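Substrate-binding protein (Synechococcus sp., PDB 6WPN) probably binds an oligosaccharide or related sugar in the periplasm, as a solute-binding protein serving uptake. Local coordinates at residues Thr29-Leu37 with Leu55-Pro67. Sequence-based numbering, arbitrary orientation.
Sequences TLQLWTLQL and LHPEALVRWTDLP
The indole of W63 meets T34 at its edge: NE1 donates to OG1 over 2.7 Å, with the oxygen 1° out of the ring plane and an N-H...O angle of 178°. L32 CD2 lies 4.1 Å from W63 CD1, while on the other side of the sheet T64 OG1 approaches the W33 ring obliquely, 3.0 Å from CD1. Both tryptophans project from a parallel strand pair, 30-35 with 61-66, consistent with one lobe of a solute-binding protein. The parallel pairing rests on a ladder of backbone bonds from L30 N-L60 O to Q36 N-L66 O, with the strand axes approaching to 4.6 Å; helix 42-55, between the strands in the chain, makes it a beta-alpha-beta crossover. Helix 42-55 and helix 311-321 cover the face bearing L32 and V61; helix 72-80 lies against W33 and L66. With CG anti to the backbone N (chi1 -174°), the D65 carboxylate reaches T34 and the turn after strand 30-35. Replacing D65 by an alanine removes the carboxylate, which would probably leave T34 OG1 without its acceptor and L37 N without the oxygen that holds it. T34 OG1 donates to D65 OD1 on the anti side and L37 N to D65 OD2 on the syn side, 2.8 Å away, both tilted somewhat out of the carboxylate plane.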
loop_
_atom_site.group_PDB
_atom_site.type_symbol
_atom_site.label_atom_id
_atom_site.label_comp_id
_atom_site.label_asym_id
_atom_site.label_seq_id
_atom_site.Cartn_x
_atom_site.Cartn_y
_atom_site.Cartn_z
ATOM N N THR A 29 9.762 19.731 -22.973
ATOM C CA THR A 29 9.037 18.512 -22.639
ATOM C C THR A 29 9.119 18.188 -21.149
ATOM O O THR A 29 10.092 18.532 -20.478
ATOM C CB THR A 29 9.566 17.295 -23.436
ATOM O OG1 THR A 29 10.945 17.065 -23.117
ATOM C CG2 THR A 29 9.414 17.522 -24.933
ATOM N N LEU A 30 8.084 17.525 -20.644
ATOM C CA LEU A 30 8.015 17.098 -19.256
ATOM C C LEU A 30 8.298 15.606 -19.170
ATOM O O LEU A 30 7.970 14.841 -20.079
ATOM C CB LEU A 30 6.636 17.399 -18.668
ATOM C CG LEU A 30 6.205 18.864 -18.683
ATOM C CD1 LEU A 30 4.720 18.999 -18.376
ATOM C CD2 LEU A 30 7.030 19.670 -17.703
ATOM N N GLN A 31 8.928 15.195 -18.077
ATOM C CA GLN A 31 9.162 13.784 -17.803
ATOM C C GLN A 31 8.326 13.371 -16.599
ATOM O O GLN A 31 8.467 13.948 -15.514
ATOM C CB GLN A 31 10.643 13.481 -17.578
ATOM C CG GLN A 31 11.528 13.652 -18.791
ATOM C CD GLN A 31 12.991 13.402 -18.466
ATOM O OE1 GLN A 31 13.419 13.552 -17.316
ATOM N NE2 GLN A 31 13.761 13.004 -19.470
ATOM N N LEU A 32 7.448 12.392 -16.800
ATOM C CA LEU A 32 6.594 11.855 -15.749
ATOM C C LEU A 32 7.157 10.522 -15.277
ATOM O O LEU A 32 7.523 9.674 -16.096
ATOM C CB LEU A 32 5.160 11.673 -16.250
ATOM C CG LEU A 32 4.214 10.870 -15.352
ATOM C CD1 LEU A 32 3.854 11.641 -14.085
ATOM C CD2 LEU A 32 2.968 10.482 -16.120
ATOM N N TRP A 33 7.244 10.355 -13.960
ATOM C CA TRP A 33 7.759 9.141 -13.338
ATOM C C TRP A 33 6.638 8.500 -12.531
ATOM O O TRP A 33 6.117 9.117 -11.596
ATOM C CB TRP A 33 8.944 9.459 -12.424
ATOM C CG TRP A 33 10.230 9.750 -13.133
ATOM C CD1 TRP A 33 10.389 10.107 -14.442
ATOM C CD2 TRP A 33 11.541 9.750 -12.556
ATOM N NE1 TRP A 33 11.721 10.307 -14.721
ATOM C CE2 TRP A 33 12.450 10.100 -13.578
ATOM C CE3 TRP A 33 12.036 9.483 -11.277
ATOM C CZ2 TRP A 33 13.824 10.188 -13.360
ATOM C CZ3 TRP A 33 13.399 9.569 -11.062
ATOM C CH2 TRP A 33 14.278 9.921 -12.098
ATOM N N THR A 34 6.276 7.268 -12.877
ATOM C CA THR A 34 5.237 6.540 -12.163
ATOM C C THR A 34 5.820 5.271 -11.553
ATOM O O THR A 34 6.895 4.808 -11.943
ATOM C CB THR A 34 4.051 6.181 -13.076
ATOM O OG1 THR A 34 4.510 5.389 -14.179
ATOM C CG2 THR A 34 3.387 7.440 -13.607
ATOM N N LEU A 35 5.086 4.706 -10.597
ATOM C CA LEU A 35 5.546 3.565 -9.814
ATOM C C LEU A 35 4.739 2.323 -10.158
ATOM O O LEU A 35 3.516 2.308 -9.979
ATOM C CB LEU A 35 5.431 3.856 -8.318
ATOM C CG LEU A 35 6.344 4.955 -7.796
ATOM C CD1 LEU A 35 6.282 5.021 -6.278
ATOM C CD2 LEU A 35 7.752 4.704 -8.282
ATOM N N GLN A 36 5.430 1.292 -10.635
ATOM C CA GLN A 36 4.881 -0.049 -10.863
ATOM C C GLN A 36 3.507 0.014 -11.537
ATOM O O GLN A 36 2.504 -0.491 -11.031
ATOM C CB GLN A 36 4.811 -0.831 -9.550
ATOM C CG GLN A 36 6.176 -1.266 -8.989
ATOM C CD GLN A 36 6.779 -2.488 -9.674
ATOM O OE1 GLN A 36 6.512 -2.763 -10.844
ATOM N NE2 GLN A 36 7.614 -3.221 -8.941
ATOM N N LEU A 37 3.484 0.646 -12.707
ATOM C CA LEU A 37 2.275 0.750 -13.515
ATOM C C LEU A 37 2.421 -0.019 -14.823
ATOM O O LEU A 37 1.759 0.295 -15.814
ATOM C CB LEU A 37 1.955 2.218 -13.807
ATOM C CG LEU A 37 1.590 3.119 -12.629
ATOM C CD1 LEU A 37 1.448 4.568 -13.074
ATOM C CD2 LEU A 37 0.313 2.625 -11.968
ATOM N N LEU A 55 -3.637 18.773 -25.647
ATOM C CA LEU A 55 -3.993 20.020 -24.987
ATOM C C LEU A 55 -2.776 20.920 -24.810
ATOM O O LEU A 55 -2.876 22.142 -24.957
ATOM C CB LEU A 55 -4.650 19.726 -23.636
ATOM C CG LEU A 55 -6.005 19.008 -23.668
ATOM C CD1 LEU A 55 -6.474 18.673 -22.257
ATOM C CD2 LEU A 55 -7.059 19.809 -24.413
ATOM N N HIS A 56 -1.616 20.342 -24.515
ATOM C CA HIS A 56 -0.413 21.114 -24.216
ATOM C C HIS A 56 0.727 20.650 -25.115
ATOM O O HIS A 56 1.632 19.931 -24.673
ATOM C CB HIS A 56 -0.055 20.994 -22.734
ATOM C CG HIS A 56 -1.180 21.364 -21.818
ATOM N ND1 HIS A 56 -2.270 20.546 -21.610
ATOM C CD2 HIS A 56 -1.394 22.471 -21.068
ATOM C CE1 HIS A 56 -3.103 21.130 -20.766
ATOM N NE2 HIS A 56 -2.595 22.299 -20.422
ATOM N N PRO A 57 0.719 21.056 -26.390
ATOM C CA PRO A 57 1.852 20.726 -27.271
ATOM C C PRO A 57 3.161 21.360 -26.834
ATOM O O PRO A 57 4.229 20.888 -27.247
ATOM C CB PRO A 57 1.397 21.254 -28.639
ATOM C CG PRO A 57 0.407 22.324 -28.316
ATOM C CD PRO A 57 -0.315 21.835 -27.094
ATOM N N GLU A 58 3.115 22.417 -26.020
ATOM C CA GLU A 58 4.322 23.094 -25.566
ATOM C C GLU A 58 5.035 22.355 -24.442
ATOM O O GLU A 58 6.125 22.777 -24.042
ATOM C CB GLU A 58 3.984 24.511 -25.094
ATOM C CG GLU A 58 3.453 24.580 -23.664
ATOM C CD GLU A 58 2.017 24.090 -23.532
ATOM O OE1 GLU A 58 1.345 23.898 -24.568
ATOM O OE2 GLU A 58 1.561 23.892 -22.387
ATOM N N ALA A 59 4.451 21.276 -23.913
ATOM C CA ALA A 59 5.040 20.524 -22.812
ATOM C C ALA A 59 4.650 19.055 -22.987
ATOM O O ALA A 59 3.882 18.485 -22.210
ATOM C CB ALA A 59 4.593 21.064 -21.451
ATOM N N LEU A 60 5.199 18.435 -24.029
ATOM C CA LEU A 60 4.947 17.025 -24.291
ATOM C C LEU A 60 5.534 16.173 -23.176
ATOM O O LEU A 60 6.588 16.488 -22.622
ATOM C CB LEU A 60 5.543 16.624 -25.639
ATOM C CG LEU A 60 5.031 17.435 -26.832
ATOM C CD1 LEU A 60 5.812 17.100 -28.092
ATOM C CD2 LEU A 60 3.540 17.203 -27.038
ATOM N N VAL A 61 4.837 15.095 -22.833
ATOM C CA VAL A 61 5.218 14.244 -21.713
ATOM C C VAL A 61 5.972 13.030 -22.234
ATOM O O VAL A 61 5.523 12.365 -23.176
ATOM C CB VAL A 61 3.988 13.820 -20.894
ATOM C CG1 VAL A 61 4.359 12.727 -19.903
ATOM C CG2 VAL A 61 3.416 15.019 -20.162
ATOM N N ARG A 62 7.130 12.759 -21.636
ATOM C CA ARG A 62 7.867 11.517 -21.842
ATOM C C ARG A 62 7.754 10.704 -20.555
ATOM O O ARG A 62 8.285 11.100 -19.512
ATOM C CB ARG A 62 9.326 11.785 -22.214
ATOM C CG ARG A 62 9.561 12.383 -23.610
ATOM C CD ARG A 62 9.296 11.377 -24.745
ATOM N NE ARG A 62 7.989 11.546 -25.384
ATOM C CZ ARG A 62 7.733 12.442 -26.336
ATOM N NH1 ARG A 62 8.693 13.254 -26.759
ATOM N NH2 ARG A 62 6.519 12.529 -26.865
ATOM N N TRP A 63 7.054 9.577 -20.634
ATOM C CA TRP A 63 6.674 8.776 -19.478
ATOM C C TRP A 63 7.667 7.642 -19.246
ATOM O O TRP A 63 8.022 6.919 -20.184
ATOM C CB TRP A 63 5.270 8.207 -19.691
ATOM C CG TRP A 63 4.842 7.169 -18.707
ATOM C CD1 TRP A 63 5.050 7.170 -17.361
ATOM C CD2 TRP A 63 4.139 5.959 -19.004
ATOM N NE1 TRP A 63 4.510 6.040 -16.800
ATOM C CE2 TRP A 63 3.948 5.278 -17.789
ATOM C CE3 TRP A 63 3.648 5.389 -20.182
ATOM C CZ2 TRP A 63 3.285 4.053 -17.716
ATOM C CZ3 TRP A 63 2.991 4.174 -20.110
ATOM C CH2 TRP A 63 2.815 3.519 -18.886
ATOM N N THR A 64 8.106 7.487 -17.996
ATOM C CA THR A 64 8.952 6.374 -17.577
ATOM C C THR A 64 8.369 5.771 -16.306
ATOM O O THR A 64 8.065 6.500 -15.355
ATOM C CB THR A 64 10.405 6.808 -17.334
ATOM O OG1 THR A 64 10.464 7.677 -16.195
ATOM C CG2 THR A 64 10.973 7.534 -18.549
ATOM N N ASP A 65 8.181 4.453 -16.299
ATOM C CA ASP A 65 7.640 3.737 -15.148
ATOM C C ASP A 65 8.746 2.916 -14.489
ATOM O O ASP A 65 9.468 2.182 -15.172
ATOM C CB ASP A 65 6.480 2.838 -15.581
ATOM C CG ASP A 65 5.789 2.167 -14.414
ATOM O OD1 ASP A 65 5.281 2.891 -13.530
ATOM O OD2 ASP A 65 5.745 0.916 -14.388
ATOM N N LEU A 66 8.874 3.039 -13.172
ATOM C CA LEU A 66 9.951 2.442 -12.396
ATOM C C LEU A 66 9.398 1.680 -11.201
ATOM O O LEU A 66 8.270 1.929 -10.763
ATOM C CB LEU A 66 10.955 3.499 -11.907
ATOM C CG LEU A 66 12.107 3.965 -12.798
ATOM C CD1 LEU A 66 11.549 4.704 -13.998
ATOM C CD2 LEU A 66 13.055 4.871 -12.030
ATOM N N PRO A 67 10.172 0.726 -10.651
ATOM C CA PRO A 67 9.773 0.031 -9.422
ATOM C C PRO A 67 10.286 0.726 -8.161
ATOM O O PRO A 67 10.493 0.055 -7.148
ATOM C CB PRO A 67 10.425 -1.339 -9.582
ATOM C CG PRO A 67 11.679 -1.035 -10.327
ATOM C CD PRO A 67 11.356 0.099 -11.267
#